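PDB 5H2Q: phosphodiesterase from Trypanosoma brucei brucei, which belongs to the all-helical metal-binding phosphodiesterases of the HD-domain clan and here holds a zinc ion, a magnesium ion and the ligand LLI. Local coordinates for residues Ile29-Phe34 and Ala48-Arg53; Phe119-Thr124 and Val236-Gly241; Lys248-Ser253 and Arg328-Arg333. One frame throughout, in Å; residues are numbered along the deposited sequence.

Contact 1 (Ile29-Phe34 and Ala48-Arg53)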
ATOM      1  N   ILE A  29       0.317 -15.164   5.947  1.00 18.27           N
ATOM      2  CA  ILE A  29      -0.878 -14.328   5.874  1.00 19.28           C
ATOM      3  C   ILE A  29      -1.290 -13.816   7.260  1.00 23.80           C
ATOM      4  O   ILE A  29      -1.904 -12.754   7.329  1.00 25.23           O
ATOM      5  CB  ILE A  29      -2.074 -14.947   5.098  1.00 23.19           C
ATOM      6  CG1 ILE A  29      -2.762 -16.097   5.886  1.00 23.67           C
ATOM      7  CG2 ILE A  29      -1.657 -15.376   3.674  1.00 23.43           C
ATOM      8  CD1 ILE A  29      -4.131 -16.530   5.288  1.00 30.32           C
ATOM      9  N   ASP A  30      -0.927 -14.540   8.349  1.00 20.41           N
ATOM     10  CA  ASP A  30      -1.238 -14.163   9.734  1.00 20.41           C
ATOM     11  C   ASP A  30      -0.188 -13.301  10.397  1.00 22.23           C
ATOM     12  O   ASP A  30      -0.270 -13.056  11.616  1.00 22.88           O
ATOM     13  CB  ASP A  30      -1.521 -15.413  10.597  1.00 23.22           C
ATOM     14  CG  ASP A  30      -2.805 -16.153  10.267  1.00 34.44           C
ATOM     15  OD1 ASP A  30      -3.552 -15.686   9.397  1.00 31.25           O
ATOM     16  OD2 ASP A  30      -3.060 -17.205  10.891  1.00 48.88           O
ATOM     17  N   PHE A  31       0.827 -12.850   9.621  1.00 17.09           N
ATOM     18  CA  PHE A  31       1.887 -12.034  10.192  1.00 15.15           C
ATOM     19  C   PHE A  31       1.255 -10.825  10.859  1.00 17.80           C
ATOM     20  O   PHE A  31       0.372 -10.200  10.275  1.00 17.61           O
ATOM     21  CB  PHE A  31       2.894 -11.585   9.110  1.00 15.92           C
ATOM     22  CG  PHE A  31       3.909 -10.613   9.674  1.00 15.57           C
ATOM     23  CD1 PHE A  31       4.881 -11.039  10.580  1.00 18.58           C
ATOM     24  CD2 PHE A  31       3.884  -9.269   9.311  1.00 17.19           C
ATOM     25  CE1 PHE A  31       5.803 -10.142  11.110  1.00 19.33           C
ATOM     26  CE2 PHE A  31       4.801  -8.365   9.862  1.00 19.54           C
ATOM     27  CZ  PHE A  31       5.747  -8.810  10.759  1.00 17.72           C
ATOM     28  N   ASP A  32       1.673 -10.544  12.087  1.00 15.22           N
ATOM     29  CA  ASP A  32       1.123  -9.465  12.913  1.00 16.00           C
ATOM     30  C   ASP A  32       2.146  -8.331  13.077  1.00 18.35           C
ATOM     31  O   ASP A  32       3.034  -8.388  13.937  1.00 18.11           O
ATOM     32  CB  ASP A  32       0.719 -10.040  14.273  1.00 19.01           C
ATOM     33  CG  ASP A  32      -0.071  -9.085  15.150  1.00 26.17           C
ATOM     34  OD1 ASP A  32      -0.022  -7.847  14.892  1.00 20.53           O
ATOM     35  OD2 ASP A  32      -0.690  -9.558  16.124  1.00 30.20           O
ATOM     36  N   LEU A  33       2.009  -7.285  12.240  1.00 14.72           N
ATOM     37  CA  LEU A  33       2.903  -6.138  12.296  1.00 13.89           C
ATOM     38  C   LEU A  33       2.772  -5.337  13.608  1.00 18.41           C
ATOM     39  O   LEU A  33       3.775  -4.796  14.103  1.00 17.47           O
ATOM     40  CB  LEU A  33       2.686  -5.231  11.049  1.00 13.73           C
ATOM     41  CG  LEU A  33       3.624  -4.015  10.910  1.00 17.39           C
ATOM     42  CD1 LEU A  33       5.118  -4.419  10.873  1.00 15.73           C
ATOM     43  CD2 LEU A  33       3.286  -3.245   9.637  1.00 18.12           C
ATOM     44  N   PHE A  34       1.548  -5.272  14.167  1.00 16.92           N
ATOM     45  CA  PHE A  34       1.300  -4.554  15.426  1.00 16.76           C
ATOM     46  C   PHE A  34       2.101  -5.176  16.559  1.00 20.46           C
ATOM     47  O   PHE A  34       2.754  -4.452  17.302  1.00 19.68           O
ATOM     48  CB  PHE A  34      -0.189  -4.521  15.768  1.00 17.95           C
ATOM     49  CG  PHE A  34      -0.957  -3.569  14.877  1.00 17.84           C
ATOM     50  CD1 PHE A  34      -0.826  -2.186  15.027  1.00 19.72           C
ATOM     51  CD2 PHE A  34      -1.746  -4.048  13.848  1.00 17.42           C
ATOM     52  CE1 PHE A  34      -1.502  -1.307  14.181  1.00 20.07           C
ATOM     53  CE2 PHE A  34      -2.460  -3.162  13.017  1.00 19.85           C
ATOM     54  CZ  PHE A  34      -2.305  -1.802  13.173  1.00 18.64           C
ATOM     55  N   ALA A  48      11.484  -1.333   8.902  1.00 12.81           N
ATOM     56  CA  ALA A  48      12.435  -1.315   7.782  1.00 12.77           C
ATOM     57  C   ALA A  48      13.085  -2.701   7.600  1.00 15.93           C
ATOM     58  O   ALA A  48      13.210  -3.169   6.467  1.00 14.26           O
ATOM     59  CB  ALA A  48      13.497  -0.237   7.996  1.00 14.39           C
ATOM     60  N   ALA A  49      13.481  -3.371   8.706  1.00 13.31           N
ATOM     61  CA  ALA A  49      14.070  -4.721   8.589  1.00 12.11           C
ATOM     62  C   ALA A  49      13.058  -5.749   8.023  1.00 14.44           C
ATOM     63  O   ALA A  49      13.469  -6.671   7.316  1.00 12.81           O
ATOM     64  CB  ALA A  49      14.599  -5.192   9.938  1.00 12.80           C
ATOM     65  N   ILE A  50      11.741  -5.585   8.309  1.00 11.90           N
ATOM     66  CA  ILE A  50      10.745  -6.516   7.763  1.00 11.76           C
ATOM     67  C   ILE A  50      10.756  -6.417   6.259  1.00 14.70           C
ATOM     68  O   ILE A  50      10.863  -7.431   5.603  1.00 13.10           O
ATOM     69  CB  ILE A  50       9.321  -6.297   8.353  1.00 13.06           C
ATOM     70  CG1 ILE A  50       9.267  -6.813   9.787  1.00 12.83           C
ATOM     71  CG2 ILE A  50       8.224  -7.033   7.505  1.00 11.98           C
ATOM     72  CD1 ILE A  50       8.174  -6.177  10.606  1.00 13.58           C
ATOM     73  N   ALA A  51      10.687  -5.183   5.709  1.00 12.22           N
ATOM     74  CA  ALA A  51      10.700  -5.012   4.267  1.00 12.55           C
ATOM     75  C   ALA A  51      12.040  -5.497   3.668  1.00 15.46           C
ATOM     76  O   ALA A  51      12.056  -6.198   2.670  1.00 12.87           O
ATOM     77  CB  ALA A  51      10.468  -3.551   3.934  1.00 13.30           C
ATOM     78  N   TYR A  52      13.150  -5.189   4.346  1.00 12.58           N
ATOM     79  CA  TYR A  52      14.490  -5.568   3.878  1.00 12.06           C
ATOM     80  C   TYR A  52      14.654  -7.088   3.817  1.00 14.93           C
ATOM     81  O   TYR A  52      15.009  -7.607   2.767  1.00 13.18           O
ATOM     82  CB  TYR A  52      15.540  -4.930   4.806  1.00 12.73           C
ATOM     83  CG  TYR A  52      16.983  -5.197   4.433  1.00 13.11           C
ATOM     84  CD1 TYR A  52      17.521  -4.692   3.251  1.00 14.06           C
ATOM     85  CD2 TYR A  52      17.845  -5.829   5.326  1.00 15.46           C
ATOM     86  CE1 TYR A  52      18.854  -4.908   2.914  1.00 15.74           C
ATOM     87  CE2 TYR A  52      19.181  -6.057   4.998  1.00 16.46           C
ATOM     88  CZ  TYR A  52      19.685  -5.577   3.799  1.00 20.11           C
ATOM     89  OH  TYR A  52      20.996  -5.804   3.469  1.00 22.65           O
ATOM     90  N   ARG A  53      14.359  -7.791   4.926  1.00 12.87           N
ATOM     91  CA  ARG A  53      14.485  -9.242   4.981  1.00 12.88           C
ATOM     92  C   ARG A  53      13.471  -9.956   4.118  1.00 16.32           C
ATOM     93  O   ARG A  53      13.799 -10.990   3.532  1.00 16.40           O
ATOM     94  CB  ARG A  53      14.463  -9.737   6.434  1.00 12.82           C
ATOM     95  CG  ARG A  53      15.622  -9.237   7.277  1.00 18.13           C
ATOM     96  CD  ARG A  53      16.961  -9.636   6.672  1.00 19.23           C
ATOM     97  NE  ARG A  53      18.100  -9.039   7.369  1.00 27.88           N
ATOM     98  CZ  ARG A  53      19.373  -9.269   7.055  1.00 48.01           C
ATOM     99  NH1 ARG A  53      20.348  -8.699   7.751  1.00 38.13           N
ATOM    100  NH2 ARG A  53      19.680 -10.075   6.046  1.00 32.20           N
TER
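Leu33 and Ile50 mark the place where the two backbones come nearest, with their CA atoms 9.1 Å apart. Residues Ile29-Phe34 run as an irregular loop that turns into helix 33-38, whereas Ala48-Arg53 is regular helix, with backbone bonds such as Tyr52 N to Ala48 O. At the start of helix 33-38 Asp32 takes the N-cap position; its OD1 accepts a hydrogen bond from the backbone N of Gln35, a role suited to a short acidic side chain. With the backbones so far apart, contact falls to long hydrocarbon side chains.

Ile50 bridges the gap with a single methyl. Its CG1 branch stands anti to the carbonyl carbon (chi1 -74°) and carries CD1 outward to meet two partners. One is the Phe31 ring, which comes from the opposite direction and presents its rim: CD1 lies near the ring plane, 3.6 Å from CZ. The other is Leu33, whose CG is anti to the backbone N (chi1 -176°), bringing its CD1 to 3.5 Å from the same Ile50 methyl. A narrow, extended isoleucine tip thus points into the notch formed by the ring edge and the leucine methyl, and all three residues are buried.

Helix 90-105 also packs against the loop side, where Phe31 meets Gln98 and Leu33 meets Asp95. Ile50 also touches Phe21, while Ala48 and Tyr52 turn to helix 68-80, placing helix 43-58 between that helix and the Ile29-Phe34 loop.

Contact 2 (Phe119-Thr124 and Val236-Gly241)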
ATOM      1  N   PHE A 119       8.782  -8.011  -8.434  1.00 12.16           N
ATOM      2  CA  PHE A 119       9.779  -7.152  -7.783  1.00 11.39           C
ATOM      3  C   PHE A 119       9.285  -5.701  -7.816  1.00 13.35           C
ATOM      4  O   PHE A 119       9.268  -5.036  -6.783  1.00 13.35           O
ATOM      5  CB  PHE A 119      11.119  -7.253  -8.533  1.00 12.94           C
ATOM      6  CG  PHE A 119      12.187  -6.369  -7.937  1.00 14.57           C
ATOM      7  CD1 PHE A 119      12.440  -6.384  -6.568  1.00 15.61           C
ATOM      8  CD2 PHE A 119      12.935  -5.513  -8.744  1.00 14.52           C
ATOM      9  CE1 PHE A 119      13.457  -5.583  -6.014  1.00 15.65           C
ATOM     10  CE2 PHE A 119      13.930  -4.690  -8.183  1.00 16.72           C
ATOM     11  CZ  PHE A 119      14.175  -4.734  -6.824  1.00 14.86           C
ATOM     12  N   VAL A 120       8.866  -5.217  -9.000  1.00 11.90           N
ATOM     13  CA  VAL A 120       8.356  -3.858  -9.141  1.00 11.08           C
ATOM     14  C   VAL A 120       7.196  -3.602  -8.177  1.00 13.10           C
ATOM     15  O   VAL A 120       7.165  -2.561  -7.524  1.00 13.47           O
ATOM     16  CB  VAL A 120       7.975  -3.544 -10.621  1.00 14.71           C
ATOM     17  CG1 VAL A 120       7.204  -2.220 -10.737  1.00 15.37           C
ATOM     18  CG2 VAL A 120       9.227  -3.546 -11.517  1.00 13.59           C
ATOM     19  N   LEU A 121       6.235  -4.537  -8.082  1.00 11.86           N
ATOM     20  CA  LEU A 121       5.078  -4.349  -7.183  1.00 11.66           C
ATOM     21  C   LEU A 121       5.483  -4.188  -5.712  1.00 12.87           C
ATOM     22  O   LEU A 121       4.975  -3.309  -5.005  1.00 11.21           O
ATOM     23  CB  LEU A 121       4.185  -5.589  -7.265  1.00 13.05           C
ATOM     24  CG  LEU A 121       2.863  -5.552  -7.973  1.00 19.80           C
ATOM     25  CD1 LEU A 121       2.024  -6.719  -7.468  1.00 20.82           C
ATOM     26  CD2 LEU A 121       2.081  -4.254  -7.705  1.00 17.78           C
ATOM     27  N   LEU A 122       6.424  -5.028  -5.247  1.00 11.39           N
ATOM     28  CA  LEU A 122       6.866  -4.973  -3.847  1.00 11.41           C
ATOM     29  C   LEU A 122       7.585  -3.667  -3.552  1.00 13.32           C
ATOM     30  O   LEU A 122       7.349  -3.044  -2.512  1.00 13.95           O
ATOM     31  CB  LEU A 122       7.730  -6.189  -3.531  1.00 11.62           C
ATOM     32  CG  LEU A 122       6.977  -7.531  -3.641  1.00 14.70           C
ATOM     33  CD1 LEU A 122       7.933  -8.687  -3.524  1.00 14.59           C
ATOM     34  CD2 LEU A 122       5.868  -7.642  -2.577  1.00 14.09           C
ATOM     35  N   ILE A 123       8.390  -3.198  -4.521  1.00 10.21           N
ATOM     36  CA  ILE A 123       9.059  -1.899  -4.417  1.00  9.92           C
ATOM     37  C   ILE A 123       8.008  -0.794  -4.386  1.00 12.91           C
ATOM     38  O   ILE A 123       8.067   0.092  -3.542  1.00 12.15           O
ATOM     39  CB  ILE A 123      10.051  -1.699  -5.592  1.00 12.00           C
ATOM     40  CG1 ILE A 123      11.313  -2.631  -5.450  1.00 11.95           C
ATOM     41  CG2 ILE A 123      10.410  -0.211  -5.744  1.00 13.72           C
ATOM     42  CD1 ILE A 123      12.095  -2.512  -4.083  1.00 14.72           C
ATOM     43  N   THR A 124       7.017  -0.852  -5.310  1.00 10.38           N
ATOM     44  CA  THR A 124       5.945   0.149  -5.414  1.00  9.75           C
ATOM     45  C   THR A 124       5.138   0.291  -4.125  1.00 11.05           C
ATOM     46  O   THR A 124       4.798   1.410  -3.729  1.00 11.64           O
ATOM     47  CB  THR A 124       5.060  -0.155  -6.630  1.00 13.39           C
ATOM     48  OG1 THR A 124       5.882  -0.123  -7.804  1.00 14.21           O
ATOM     49  CG2 THR A 124       3.955   0.885  -6.799  1.00 15.20           C
ATOM     50  N   VAL A 236      -4.621  -3.801  -9.794  1.00 15.67           N
ATOM     51  CA  VAL A 236      -5.558  -4.504  -8.919  1.00 15.50           C
ATOM     52  C   VAL A 236      -4.879  -5.073  -7.668  1.00 15.26           C
ATOM     53  O   VAL A 236      -5.448  -5.004  -6.571  1.00 14.23           O
ATOM     54  CB  VAL A 236      -6.332  -5.563  -9.743  1.00 22.03           C
ATOM     55  CG1 VAL A 236      -6.916  -6.674  -8.868  1.00 23.11           C
ATOM     56  CG2 VAL A 236      -7.410  -4.865 -10.557  1.00 22.50           C
ATOM     57  N   LEU A 237      -3.632  -5.562  -7.792  1.00 13.19           N
ATOM     58  CA  LEU A 237      -2.946  -6.059  -6.612  1.00 13.63           C
ATOM     59  C   LEU A 237      -2.487  -4.925  -5.683  1.00 14.74           C
ATOM     60  O   LEU A 237      -2.529  -5.083  -4.472  1.00 15.45           O
ATOM     61  CB  LEU A 237      -1.743  -6.927  -7.007  1.00 14.38           C
ATOM     62  CG  LEU A 237      -2.064  -8.341  -7.371  1.00 19.76           C
ATOM     63  CD1 LEU A 237      -0.803  -9.032  -7.771  1.00 22.64           C
ATOM     64  CD2 LEU A 237      -2.706  -9.097  -6.194  1.00 22.93           C
ATOM     65  N   MET A 238      -2.028  -3.805  -6.248  1.00 13.18           N
ATOM     66  CA  MET A 238      -1.656  -2.621  -5.452  1.00 12.51           C
ATOM     67  C   MET A 238      -2.913  -2.140  -4.715  1.00 15.13           C
ATOM     68  O   MET A 238      -2.891  -1.897  -3.502  1.00 13.84           O
ATOM     69  CB  MET A 238      -1.134  -1.525  -6.405  1.00 13.89           C
ATOM     70  CG  MET A 238      -0.458  -0.335  -5.721  1.00 16.40           C
ATOM     71  SD  MET A 238       0.845  -0.675  -4.486  1.00 18.07           S
ATOM     72  CE  MET A 238       1.915  -1.802  -5.360  1.00 16.60           C
ATOM     73  N   LYS A 239      -4.032  -2.022  -5.451  1.00 14.41           N
ATOM     74  CA  LYS A 239      -5.292  -1.630  -4.824  1.00 14.13           C
ATOM     75  C   LYS A 239      -5.692  -2.610  -3.716  1.00 16.06           C
ATOM     76  O   LYS A 239      -6.120  -2.170  -2.660  1.00 15.15           O
ATOM     77  CB  LYS A 239      -6.389  -1.580  -5.887  1.00 15.60           C
ATOM     78  CG  LYS A 239      -6.330  -0.309  -6.704  1.00 14.67           C
ATOM     79  CD  LYS A 239      -7.507  -0.241  -7.711  1.00 18.50           C
ATOM     80  CE  LYS A 239      -8.892  -0.223  -7.073  1.00 17.58           C
ATOM     81  NZ  LYS A 239      -8.994   0.708  -5.912  1.00 16.89           N
ATOM     82  N   ALA A 240      -5.564  -3.948  -3.954  1.00 14.10           N
ATOM     83  CA  ALA A 240      -5.889  -4.982  -2.976  1.00 14.35           C
ATOM     84  C   ALA A 240      -5.062  -4.847  -1.710  1.00 16.41           C
ATOM     85  O   ALA A 240      -5.605  -4.931  -0.616  1.00 15.63           O
ATOM     86  CB  ALA A 240      -5.730  -6.374  -3.584  1.00 15.24           C
ATOM     87  N   GLY A 241      -3.763  -4.577  -1.842  1.00 13.86           N
ATOM     88  CA  GLY A 241      -2.960  -4.368  -0.650  1.00 12.92           C
ATOM     89  C   GLY A 241      -3.421  -3.143   0.116  1.00 14.22           C
ATOM     90  O   GLY A 241      -3.527  -3.175   1.339  1.00 15.41           O
TER
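Leu121 overlaps the end of Met238: its CD2 lies 3.4 Å from the methionine CE, tighter than usual for two carbons. The two side chains lie alongside one another, pointing opposite ways, and the same CE also comes within 3.4 Å of Leu121 O, so the thioether methyl rests against both the side chain and the backbone of one residue. Met238 can do this because its chain is flexible and unbranched: CG leaves anti to the backbone N (chi1 -169°), and bends at the next two torsions fold SD and CE over toward helix 115-127.

The other leucine branch faces a different partner. Leu121 CD1 sits 3.7 Å from Leu237 CD1, the two side chains being nearly perpendicular. One turn after Leu121, Thr124 brings CG2 to 3.7 Å from the same Met238 CE. Its hydroxyl is used within its own helix, OG1 donating to Val120 O over 2.8 Å from above the carbonyl plane. That oxygen also accepts from Thr124 N.

The segments run in roughly the same direction, their axes 36° apart and 10.7 Å at closest approach. Ile100 of helix 90-105 touches both Leu121 and Met238, and helix 185-200 packs against Thr124.

His128 and Asp129, an adjacent His-Asp pair of the kind that gives the HD clan its name, follow directly on helix 115-127, and Asp242 ends helix 227-242; with His92 they bind the zinc ion, about 7 Å from the Met238 side chain. The side chains that meet are apolar and no hydrogen bond crosses the interface, so the fit rests on shape, while threonine, its hydroxyl satisfied inside its own helix, can be buried and still give a methyl to the contact.

Contact 3 (Lys248-Ser253 and Arg328-Arg333)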
ATOM      1  N   LYS A 248      -7.497  -9.298   7.303  1.00 17.92           N
ATOM      2  CA  LYS A 248      -6.602  -9.780   8.356  1.00 18.35           C
ATOM      3  C   LYS A 248      -7.295 -10.415   9.577  1.00 27.01           C
ATOM      4  O   LYS A 248      -8.501 -10.193   9.736  1.00 29.02           O
ATOM      5  CB  LYS A 248      -5.686  -8.628   8.802  1.00 20.49           C
ATOM      6  CG  LYS A 248      -4.919  -7.924   7.658  1.00 16.61           C
ATOM      7  CD  LYS A 248      -4.284  -8.938   6.675  1.00 20.91           C
ATOM      8  CE  LYS A 248      -3.415  -8.303   5.623  1.00 22.93           C
ATOM      9  NZ  LYS A 248      -2.177  -7.748   6.238  1.00 18.31           N
ATOM     10  N   PRO A 249      -6.568 -11.100  10.515  1.00 22.53           N
ATOM     11  CA  PRO A 249      -7.242 -11.579  11.750  1.00 23.77           C
ATOM     12  C   PRO A 249      -7.862 -10.380  12.492  1.00 27.73           C
ATOM     13  O   PRO A 249      -7.364  -9.257  12.344  1.00 25.01           O
ATOM     14  CB  PRO A 249      -6.116 -12.221  12.552  1.00 25.35           C
ATOM     15  CG  PRO A 249      -5.069 -12.595  11.517  1.00 28.90           C
ATOM     16  CD  PRO A 249      -5.133 -11.465  10.519  1.00 23.67           C
ATOM     17  N   PHE A 250      -8.978 -10.593  13.231  1.00 25.54           N
ATOM     18  CA  PHE A 250      -9.739  -9.487  13.836  1.00 25.28           C
ATOM     19  C   PHE A 250      -8.930  -8.528  14.671  1.00 30.55           C
ATOM     20  O   PHE A 250      -9.068  -7.329  14.453  1.00 31.40           O
ATOM     21  CB  PHE A 250     -10.962  -9.969  14.642  1.00 27.37           C
ATOM     22  CG  PHE A 250     -11.917  -8.832  14.962  1.00 28.86           C
ATOM     23  CD1 PHE A 250     -12.805  -8.355  14.003  1.00 31.70           C
ATOM     24  CD2 PHE A 250     -11.917  -8.234  16.218  1.00 31.25           C
ATOM     25  CE1 PHE A 250     -13.669  -7.288  14.292  1.00 32.03           C
ATOM     26  CE2 PHE A 250     -12.784  -7.176  16.507  1.00 33.58           C
ATOM     27  CZ  PHE A 250     -13.657  -6.711  15.544  1.00 31.65           C
ATOM     28  N   ASP A 251      -8.119  -9.016  15.611  1.00 26.66           N
ATOM     29  CA  ASP A 251      -7.283  -8.149  16.464  1.00 28.63           C
ATOM     30  C   ASP A 251      -6.463  -7.163  15.609  1.00 30.70           C
ATOM     31  O   ASP A 251      -6.216  -6.030  16.036  1.00 30.91           O
ATOM     32  CB  ASP A 251      -6.330  -9.004  17.327  1.00 31.46           C
ATOM     33  CG  ASP A 251      -5.577  -8.242  18.405  1.00 49.23           C
ATOM     34  OD1 ASP A 251      -6.230  -7.533  19.198  1.00 51.38           O
ATOM     35  OD2 ASP A 251      -4.341  -8.414  18.501  1.00 57.73           O
ATOM     36  N   ILE A 252      -6.020  -7.614  14.419  1.00 24.82           N
ATOM     37  CA  ILE A 252      -5.213  -6.805  13.504  1.00 22.99           C
ATOM     38  C   ILE A 252      -6.094  -5.801  12.751  1.00 25.74           C
ATOM     39  O   ILE A 252      -5.778  -4.604  12.735  1.00 23.83           O
ATOM     40  CB  ILE A 252      -4.384  -7.729  12.558  1.00 25.15           C
ATOM     41  CG1 ILE A 252      -3.276  -8.447  13.367  1.00 24.56           C
ATOM     42  CG2 ILE A 252      -3.769  -6.935  11.385  1.00 23.74           C
ATOM     43  CD1 ILE A 252      -2.733  -9.764  12.728  1.00 26.31           C
ATOM     44  N   SER A 253      -7.158  -6.305  12.099  1.00 22.31           N
ATOM     45  CA  SER A 253      -8.140  -5.526  11.332  1.00 22.86           C
ATOM     46  C   SER A 253      -8.713  -4.392  12.201  1.00 26.73           C
ATOM     47  O   SER A 253      -8.795  -3.254  11.730  1.00 24.17           O
ATOM     48  CB  SER A 253      -9.261  -6.430  10.843  1.00 25.86           C
ATOM     49  OG  SER A 253     -10.009  -5.787   9.828  1.00 31.32           O
ATOM     50  N   ARG A 328     -16.593  -8.866   9.216  1.00 32.99           N
ATOM     51  CA  ARG A 328     -17.848  -8.141   8.999  1.00 34.37           C
ATOM     52  C   ARG A 328     -18.908  -8.629   9.969  1.00 40.41           C
ATOM     53  O   ARG A 328     -19.631  -7.809  10.538  1.00 39.75           O
ATOM     54  CB  ARG A 328     -18.335  -8.259   7.548  1.00 34.64           C
ATOM     55  CG  ARG A 328     -19.466  -7.290   7.203  1.00 46.58           C
ATOM     56  CD  ARG A 328     -20.527  -7.935   6.337  1.00 46.16           C
ATOM     57  NE  ARG A 328     -21.643  -7.024   6.076  1.00 55.34           N
ATOM     58  CZ  ARG A 328     -22.742  -6.947   6.822  1.00 70.03           C
ATOM     59  NH1 ARG A 328     -22.889  -7.729   7.885  1.00 49.40           N
ATOM     60  NH2 ARG A 328     -23.703  -6.087   6.511  1.00 58.96           N
ATOM     61  N   ALA A 329     -18.950  -9.959  10.203  1.00 38.75           N
ATOM     62  CA  ALA A 329     -19.875 -10.594  11.141  1.00 39.63           C
ATOM     63  C   ALA A 329     -19.446 -10.289  12.564  1.00 44.48           C
ATOM     64  O   ALA A 329     -20.306 -10.141  13.432  1.00 44.20           O
ATOM     65  CB  ALA A 329     -19.906 -12.085  10.912  1.00 40.73           C
ATOM     66  N   GLN A 330     -18.125 -10.145  12.798  1.00 40.34           N
ATOM     67  CA  GLN A 330     -17.618  -9.758  14.109  1.00 40.50           C
ATOM     68  C   GLN A 330     -17.962  -8.299  14.447  1.00 43.38           C
ATOM     69  O   GLN A 330     -18.328  -8.023  15.591  1.00 44.39           O
ATOM     70  CB  GLN A 330     -16.117 -10.052  14.268  1.00 42.22           C
ATOM     71  CG  GLN A 330     -15.822 -11.243  15.175  1.00 63.38           C
ATOM     72  CD  GLN A 330     -16.570 -11.156  16.486  1.00 85.85           C
ATOM     73  OE1 GLN A 330     -16.308 -10.295  17.330  1.00 79.92           O
ATOM     74  NE2 GLN A 330     -17.573 -12.002  16.645  1.00 81.47           N
ATOM     75  N   TRP A 331     -17.899  -7.375  13.456  1.00 37.42           N
ATOM     76  CA  TRP A 331     -18.270  -5.979  13.705  1.00 35.82           C
ATOM     77  C   TRP A 331     -19.778  -5.870  13.984  1.00 40.35           C
ATOM     78  O   TRP A 331     -20.177  -5.054  14.810  1.00 40.74           O
ATOM     79  CB  TRP A 331     -17.854  -5.048  12.565  1.00 33.32           C
ATOM     80  CG  TRP A 331     -16.376  -4.833  12.432  1.00 33.21           C
ATOM     81  CD1 TRP A 331     -15.604  -5.152  11.354  1.00 35.72           C
ATOM     82  CD2 TRP A 331     -15.504  -4.184  13.373  1.00 33.09           C
ATOM     83  NE1 TRP A 331     -14.303  -4.775  11.576  1.00 34.63           N
ATOM     84  CE2 TRP A 331     -14.216  -4.150  12.793  1.00 36.28           C
ATOM     85  CE3 TRP A 331     -15.684  -3.617  14.651  1.00 34.03           C
ATOM     86  CZ2 TRP A 331     -13.115  -3.588  13.447  1.00 35.73           C
ATOM     87  CZ3 TRP A 331     -14.596  -3.038  15.286  1.00 35.29           C
ATOM     88  CH2 TRP A 331     -13.329  -3.033  14.690  1.00 36.11           C
ATOM     89  N   GLU A 332     -20.595  -6.722  13.333  1.00 37.33           N
ATOM     90  CA  GLU A 332     -22.049  -6.804  13.543  1.00 38.32           C
ATOM     91  C   GLU A 332     -22.363  -7.181  15.010  1.00 42.95           C
ATOM     92  O   GLU A 332     -23.331  -6.673  15.579  1.00 41.22           O
ATOM     93  CB  GLU A 332     -22.685  -7.838  12.594  1.00 39.49           C
ATOM     94  CG  GLU A 332     -22.991  -7.313  11.201  1.00 50.50           C
ATOM     95  CD  GLU A 332     -24.264  -6.506  10.986  1.00 72.05           C
ATOM     96  OE1 GLU A 332     -24.842  -5.994  11.972  1.00 72.46           O
ATOM     97  OE2 GLU A 332     -24.667  -6.358   9.810  1.00 65.01           O
ATOM     98  N   ARG A 333     -21.525  -8.056  15.612  1.00 40.81           N
ATOM     99  CA  ARG A 333     -21.641  -8.512  17.003  1.00 41.47           C
ATOM    100  C   ARG A 333     -21.283  -7.386  17.977  1.00 48.88           C
ATOM    101  O   ARG A 333     -21.901  -7.283  19.038  1.00 49.25           O
ATOM    102  CB  ARG A 333     -20.725  -9.721  17.266  1.00 41.11           C
ATOM    103  CG  ARG A 333     -21.071 -10.985  16.474  1.00 50.79           C
ATOM    104  CD  ARG A 333     -21.684 -12.065  17.345  1.00 59.86           C
ATOM    105  NE  ARG A 333     -23.123 -11.871  17.521  1.00 66.68           N
ATOM    106  CZ  ARG A 333     -23.802 -12.202  18.616  1.00 79.19           C
ATOM    107  NH1 ARG A 333     -23.178 -12.741  19.657  1.00 65.40           N
ATOM    108  NH2 ARG A 333     -25.109 -11.985  18.683  1.00 62.86           N
TER
HETATM  109  O   HOH W   1     -12.585  -4.825   9.290  1.00 27.40           O
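One face of the Trp331 indole receives the edge of Phe250, with CE1 above its centre, while a water lies in plane at the indole edge. The pair is edge-to-face, though well short of perpendicular: the ring planes meet at 56°, and the centroid of Phe250 is 4.6 Å from that of the indole six-membered ring. Phe250 CE1 leads, 3.5 Å from Trp331 CE2. With CG anti to the backbone N (chi1 -166°), the phenyl ring reaches out from the first turn of helix 250-274. The same ring meets Gln330, whose CB lies 3.7 Å from Phe250 CE1; here a methylene does the touching, and the amide plane stands 84° from the phenyl plane.

The water joins the helices by polar means. It accepts from Trp331 NE1 at 2.9 Å and donates to Ser253 OG at 2.8 Å, and that small hydroxyl is also bonded to Asn245 O. Within the last helix Arg328 NH1 reaches Glu332 OE2 over 3.0 Å, a salt bridge spaced one turn apart.

Trp331 also packs on Leu290 and Gln294 of helix 290-312. In this helical phosphodiesterase fold the edge-to-face pair joins the start of helix 250-274 to helix 318-334 close to LLI, about 7 Å from the Trp331 side chain.

From the N terminus the three contacts follow one another in series, none nested in or crossing another. Contact 1 closes first, over only 13 intervening residues, and brings the loop leading into helix 33-38 against helix 43-58. Contact 2 spans 111 residues and brings helices 115-127 and 227-242 side by side near the centre of the fold. Helix 250-274 comes next, and from its start contact 3 closes over 74 residues onto the last helix. Contacts 1 and 3 touch: Phe34 packs on Ile252 and Asp30 on Pro249, so the N-terminal region meets the beginning of helix 250-274. Contact 2 touches neither; its nearest atoms are about 7 Å from those of each.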